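Local atomic coordinates of cytochrome P450 reductase (Amycolatopsis methanolica 239, PDB entry 5OGX), a protein that passes electrons from NADH through FAD and a [2Fe-2S] cluster to its cytochrome P450 partner GcoA, which O-demethylates guaiacol and related lignin-derived aromatics. Residues Leu47-Gly58 against Gln78-Ser89. Residues are numbered along the deposited sequence; the frame is centred on the assembly and turned at random.
Unlike the reference sequence in segment 47-58: Gly58 (reference Ala).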
loop_
_atom_site.group_PDB
_atom_site.type_symbol
_atom_site.label_atom_id
_atom_site.label_comp_id
_atom_site.label_asym_id
_atom_site.label_seq_id
_atom_site.Cartn_x
_atom_site.Cartn_y
_atom_site.Cartn_z
ATOM N N LEU A 47 -4.948 -12.360 -14.260
ATOM C CA LEU A 47 -4.080 -13.253 -15.010
ATOM C C LEU A 47 -4.893 -13.891 -16.120
ATOM O O LEU A 47 -6.107 -14.049 -15.988
ATOM C CB LEU A 47 -3.544 -14.405 -14.145
ATOM C CG LEU A 47 -2.721 -14.227 -12.883
ATOM C CD1 LEU A 47 -2.581 -15.552 -12.194
ATOM C CD2 LEU A 47 -1.376 -13.708 -13.294
ATOM N N GLN A 48 -4.220 -14.289 -17.198
ATOM C CA GLN A 48 -4.802 -15.235 -18.145
ATOM C C GLN A 48 -4.286 -16.626 -17.819
ATOM O O GLN A 48 -3.073 -16.837 -17.714
ATOM C CB GLN A 48 -4.477 -14.889 -19.606
ATOM C CG GLN A 48 -5.050 -15.939 -20.586
ATOM C CD GLN A 48 -4.508 -15.821 -22.011
ATOM O OE1 GLN A 48 -3.558 -15.089 -22.275
ATOM N NE2 GLN A 48 -5.117 -16.563 -22.936
ATOM N N VAL A 49 -5.202 -17.576 -17.650
ATOM C CA VAL A 49 -4.813 -18.968 -17.476
ATOM C C VAL A 49 -4.548 -19.538 -18.865
ATOM O O VAL A 49 -5.465 -19.644 -19.679
ATOM C CB VAL A 49 -5.893 -19.770 -16.743
ATOM C CG1 VAL A 49 -5.496 -21.230 -16.673
ATOM C CG2 VAL A 49 -6.093 -19.198 -15.341
ATOM N N LEU A 50 -3.295 -19.898 -19.141
ATOM C CA LEU A 50 -2.922 -20.409 -20.460
ATOM C C LEU A 50 -3.133 -21.910 -20.584
ATOM O O LEU A 50 -3.522 -22.391 -21.652
ATOM C CB LEU A 50 -1.460 -20.079 -20.766
ATOM C CG LEU A 50 -1.116 -18.584 -20.735
ATOM C CD1 LEU A 50 0.394 -18.348 -20.649
ATOM C CD2 LEU A 50 -1.688 -17.903 -21.971
ATOM N N SER A 51 -2.859 -22.653 -19.513
ATOM C CA SER A 51 -3.100 -24.083 -19.452
ATOM C C SER A 51 -3.284 -24.460 -17.990
ATOM O O SER A 51 -2.775 -23.780 -17.091
ATOM C CB SER A 51 -1.956 -24.882 -20.086
ATOM O OG SER A 51 -0.744 -24.644 -19.393
ATOM N N GLY A 52 -4.025 -25.533 -17.761
ATOM C CA GLY A 52 -4.367 -25.952 -16.416
ATOM C C GLY A 52 -5.763 -25.520 -16.015
ATOM O O GLY A 52 -6.648 -25.298 -16.843
ATOM N N GLU A 53 -5.958 -25.399 -14.704
ATOM C CA GLU A 53 -7.290 -25.149 -14.182
ATOM C C GLU A 53 -7.167 -24.605 -12.769
ATOM O O GLU A 53 -6.296 -25.029 -12.002
ATOM C CB GLU A 53 -8.148 -26.427 -14.196
ATOM C CG GLU A 53 -9.628 -26.174 -13.929
ATOM C CD GLU A 53 -10.403 -27.440 -13.584
ATOM O OE1 GLU A 53 -9.773 -28.507 -13.397
ATOM O OE2 GLU A 53 -11.648 -27.359 -13.491
ATOM N N VAL A 54 -8.041 -23.664 -12.435
ATOM C CA VAL A 54 -8.029 -23.052 -11.119
ATOM C C VAL A 54 -9.436 -23.047 -10.547
ATOM O O VAL A 54 -10.435 -23.139 -11.266
ATOM C CB VAL A 54 -7.459 -21.618 -11.150
ATOM C CG1 VAL A 54 -6.012 -21.639 -11.639
ATOM C CG2 VAL A 54 -8.317 -20.716 -12.036
ATOM N N ASP A 55 -9.493 -22.967 -9.226
ATOM C CA ASP A 55 -10.709 -22.633 -8.508
ATOM C C ASP A 55 -10.654 -21.143 -8.210
ATOM O O ASP A 55 -9.656 -20.658 -7.671
ATOM C CB ASP A 55 -10.819 -23.442 -7.216
ATOM C CG ASP A 55 -11.927 -22.944 -6.317
ATOM O OD1 ASP A 55 -13.105 -23.200 -6.641
ATOM O OD2 ASP A 55 -11.623 -22.291 -5.300
ATOM N N HIS A 56 -11.708 -20.416 -8.583
ATOM C CA HIS A 56 -11.671 -18.963 -8.461
ATOM C C HIS A 56 -11.863 -18.463 -7.035
ATOM O O HIS A 56 -11.716 -17.260 -6.803
ATOM C CB HIS A 56 -12.716 -18.337 -9.379
ATOM C CG HIS A 56 -12.370 -18.456 -10.829
ATOM N ND1 HIS A 56 -11.314 -17.779 -11.397
ATOM C CD2 HIS A 56 -12.915 -19.205 -11.818
ATOM C CE1 HIS A 56 -11.237 -18.088 -12.681
ATOM N NE2 HIS A 56 -12.199 -18.950 -12.961
ATOM N N GLY A 57 -12.175 -19.343 -6.089
ATOM C CA GLY A 57 -12.224 -18.935 -4.692
ATOM C C GLY A 57 -13.231 -17.830 -4.441
ATOM O O GLY A 57 -14.369 -17.869 -4.924
ATOM N N GLY A 58 -12.807 -16.823 -3.682
ATOM C CA GLY A 58 -13.703 -15.752 -3.293
ATOM C C GLY A 58 -13.689 -14.556 -4.221
ATOM O O GLY A 58 -14.058 -13.450 -3.816
ATOM N N GLN A 78 -6.942 -14.875 -5.607
ATOM C CA GLN A 78 -8.083 -15.700 -5.253
ATOM C C GLN A 78 -8.003 -17.097 -5.844
ATOM O O GLN A 78 -8.639 -18.013 -5.318
ATOM C CB GLN A 78 -9.378 -15.019 -5.725
ATOM C CG GLN A 78 -9.506 -13.621 -5.178
ATOM C CD GLN A 78 -9.695 -13.652 -3.682
ATOM O OE1 GLN A 78 -10.535 -14.407 -3.175
ATOM N NE2 GLN A 78 -8.908 -12.872 -2.962
ATOM N N ALA A 79 -7.205 -17.287 -6.888
ATOM C CA ALA A 79 -7.210 -18.538 -7.630
ATOM C C ALA A 79 -6.305 -19.569 -6.967
ATOM O O ALA A 79 -5.160 -19.273 -6.612
ATOM C CB ALA A 79 -6.763 -18.290 -9.075
ATOM N N ARG A 80 -6.828 -20.782 -6.789
ATOM C CA ARG A 80 -6.007 -21.892 -6.349
ATOM C C ARG A 80 -5.970 -22.960 -7.436
ATOM O O ARG A 80 -6.993 -23.245 -8.060
ATOM C CB ARG A 80 -6.532 -22.506 -5.040
ATOM C CG ARG A 80 -6.570 -21.499 -3.890
ATOM C CD ARG A 80 -7.222 -22.087 -2.626
ATOM N NE ARG A 80 -7.056 -21.170 -1.501
ATOM C CZ ARG A 80 -7.817 -20.098 -1.296
ATOM N NH1 ARG A 80 -8.811 -19.816 -2.134
ATOM N NH2 ARG A 80 -7.583 -19.305 -0.255
ATOM N N PRO A 81 -4.807 -23.549 -7.686
ATOM C CA PRO A 81 -4.677 -24.483 -8.807
ATOM C C PRO A 81 -5.375 -25.797 -8.511
ATOM O O PRO A 81 -5.373 -26.278 -7.376
ATOM C CB PRO A 81 -3.162 -24.677 -8.929
ATOM C CG PRO A 81 -2.650 -24.439 -7.522
ATOM C CD PRO A 81 -3.533 -23.350 -6.967
ATOM N N LEU A 82 -5.978 -26.370 -9.549
ATOM C CA LEU A 82 -6.504 -27.731 -9.504
ATOM C C LEU A 82 -5.689 -28.678 -10.371
ATOM O O LEU A 82 -6.008 -29.874 -10.452
ATOM C CB LEU A 82 -7.971 -27.742 -9.938
ATOM C CG LEU A 82 -8.884 -26.769 -9.192
ATOM C CD1 LEU A 82 -10.192 -26.563 -9.946
ATOM C CD2 LEU A 82 -9.143 -27.266 -7.779
ATOM N N ALA A 83 -4.650 -28.163 -11.019
ATOM C CA ALA A 83 -3.721 -28.925 -11.845
ATOM C C ALA A 83 -2.506 -28.035 -12.068
ATOM O O ALA A 83 -2.504 -26.861 -11.690
ATOM C CB ALA A 83 -4.355 -29.341 -13.175
ATOM N N ASP A 84 -1.467 -28.599 -12.678
ATOM C CA ASP A 84 -0.350 -27.758 -13.093
ATOM C C ASP A 84 -0.873 -26.679 -14.028
ATOM O O ASP A 84 -1.650 -26.964 -14.948
ATOM C CB ASP A 84 0.728 -28.587 -13.783
ATOM C CG ASP A 84 1.311 -29.641 -12.880
ATOM O OD1 ASP A 84 1.050 -29.588 -11.661
ATOM O OD2 ASP A 84 2.034 -30.516 -13.394
ATOM N N THR A 85 -0.482 -25.433 -13.767
ATOM C CA THR A 85 -1.144 -24.290 -14.380
ATOM C C THR A 85 -0.111 -23.272 -14.829
ATOM O O THR A 85 0.780 -22.900 -14.062
ATOM C CB THR A 85 -2.141 -23.661 -13.399
ATOM O OG1 THR A 85 -3.227 -24.573 -13.184
ATOM C CG2 THR A 85 -2.689 -22.334 -13.917
ATOM N N GLU A 86 -0.237 -22.836 -16.077
ATOM C CA GLU A 86 0.620 -21.819 -16.668
ATOM C C GLU A 86 -0.198 -20.551 -16.851
ATOM O O GLU A 86 -1.303 -20.605 -17.395
ATOM C CB GLU A 86 1.165 -22.296 -18.021
ATOM C CG GLU A 86 1.996 -21.249 -18.736
ATOM C CD GLU A 86 2.453 -21.684 -20.121
ATOM O OE1 GLU A 86 3.217 -20.916 -20.748
ATOM O OE2 GLU A 86 2.057 -22.778 -20.581
ATOM N N VAL A 87 0.336 -19.406 -16.409
ATOM C CA VAL A 87 -0.440 -18.176 -16.450
ATOM C C VAL A 87 0.345 -17.065 -17.135
ATOM O O VAL A 87 1.565 -17.121 -17.277
ATOM C CB VAL A 87 -0.877 -17.717 -15.043
ATOM C CG1 VAL A 87 -1.680 -18.820 -14.353
ATOM C CG2 VAL A 87 0.325 -17.310 -14.215
ATOM N N ARG A 88 -0.390 -16.055 -17.580
ATOM C CA ARG A 88 0.200 -14.856 -18.156
ATOM C C ARG A 88 -0.264 -13.672 -17.340
ATOM O O ARG A 88 -1.469 -13.470 -17.151
ATOM C CB ARG A 88 -0.188 -14.661 -19.619
ATOM C CG ARG A 88 0.408 -13.352 -20.186
ATOM C CD ARG A 88 0.002 -13.119 -21.622
ATOM N NE ARG A 88 -1.442 -12.986 -21.798
ATOM C CZ ARG A 88 -2.155 -11.920 -21.452
ATOM N NH1 ARG A 88 -1.570 -10.859 -20.908
ATOM N NH2 ARG A 88 -3.463 -11.909 -21.679
ATOM N N SER A 89 0.700 -12.901 -16.852
ATOM C CA SER A 89 0.419 -11.678 -16.120
ATOM C C SER A 89 0.885 -10.523 -16.997
ATOM O O SER A 89 0.710 -10.566 -18.216
ATOM C CB SER A 89 1.116 -11.707 -14.749
ATOM O OG SER A 89 0.931 -10.506 -14.014
HETATM O O HOH W 1 2.246 -25.190 -19.652
HETATM O O HOH W 2 -9.660 -20.676 -4.669
HETATM O O HOH W 3 -10.173 -17.337 -2.612
#
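Arg88 lies against Gln48 in an antiparallel hydrogen-bonded pair, and their side chains share one face of the sheet. Arg88 turns at chi3 (61°), which brings the side of its guanidinium to the Gln48 amide. Its NE donates to Gln48 OE1 (3.0 Å) in the carbonyl plane. Its NH2 reaches the same OE1 (3.2 Å) from above that plane. An alanine in place of Gln48 would probably leave this edge of the guanidinium without its acceptor and free the arginine end to swing. Leu47 is buried; its CD2 meets Ser89 CB at 3.5 Å and its CD1 packs on Val87 CG2. Further along, a classic beta bulge sets two residues, Leu50 and Ser51, opposite the single residue Glu86; Glu86 O takes Leu50 N and, weakly, Ser51 N. Leu82 follows the short ladder that pairs strand 54-55 with strand 80-81. Its N donates to Glu53 O (2.8 Å, nearly straight), and its CD1 covers the backbone at Val54 C (3.6 Å). The pairing belongs to the plant-type [2Fe-2S] domain, a beta-grasp fold. Strand 85-88 runs between strands 46-51 and 5-9, while strand 73-75 flanks 46-51. Leu22 of helix 22-28 packs on Leu47, Ala79, Pro81 and Val87.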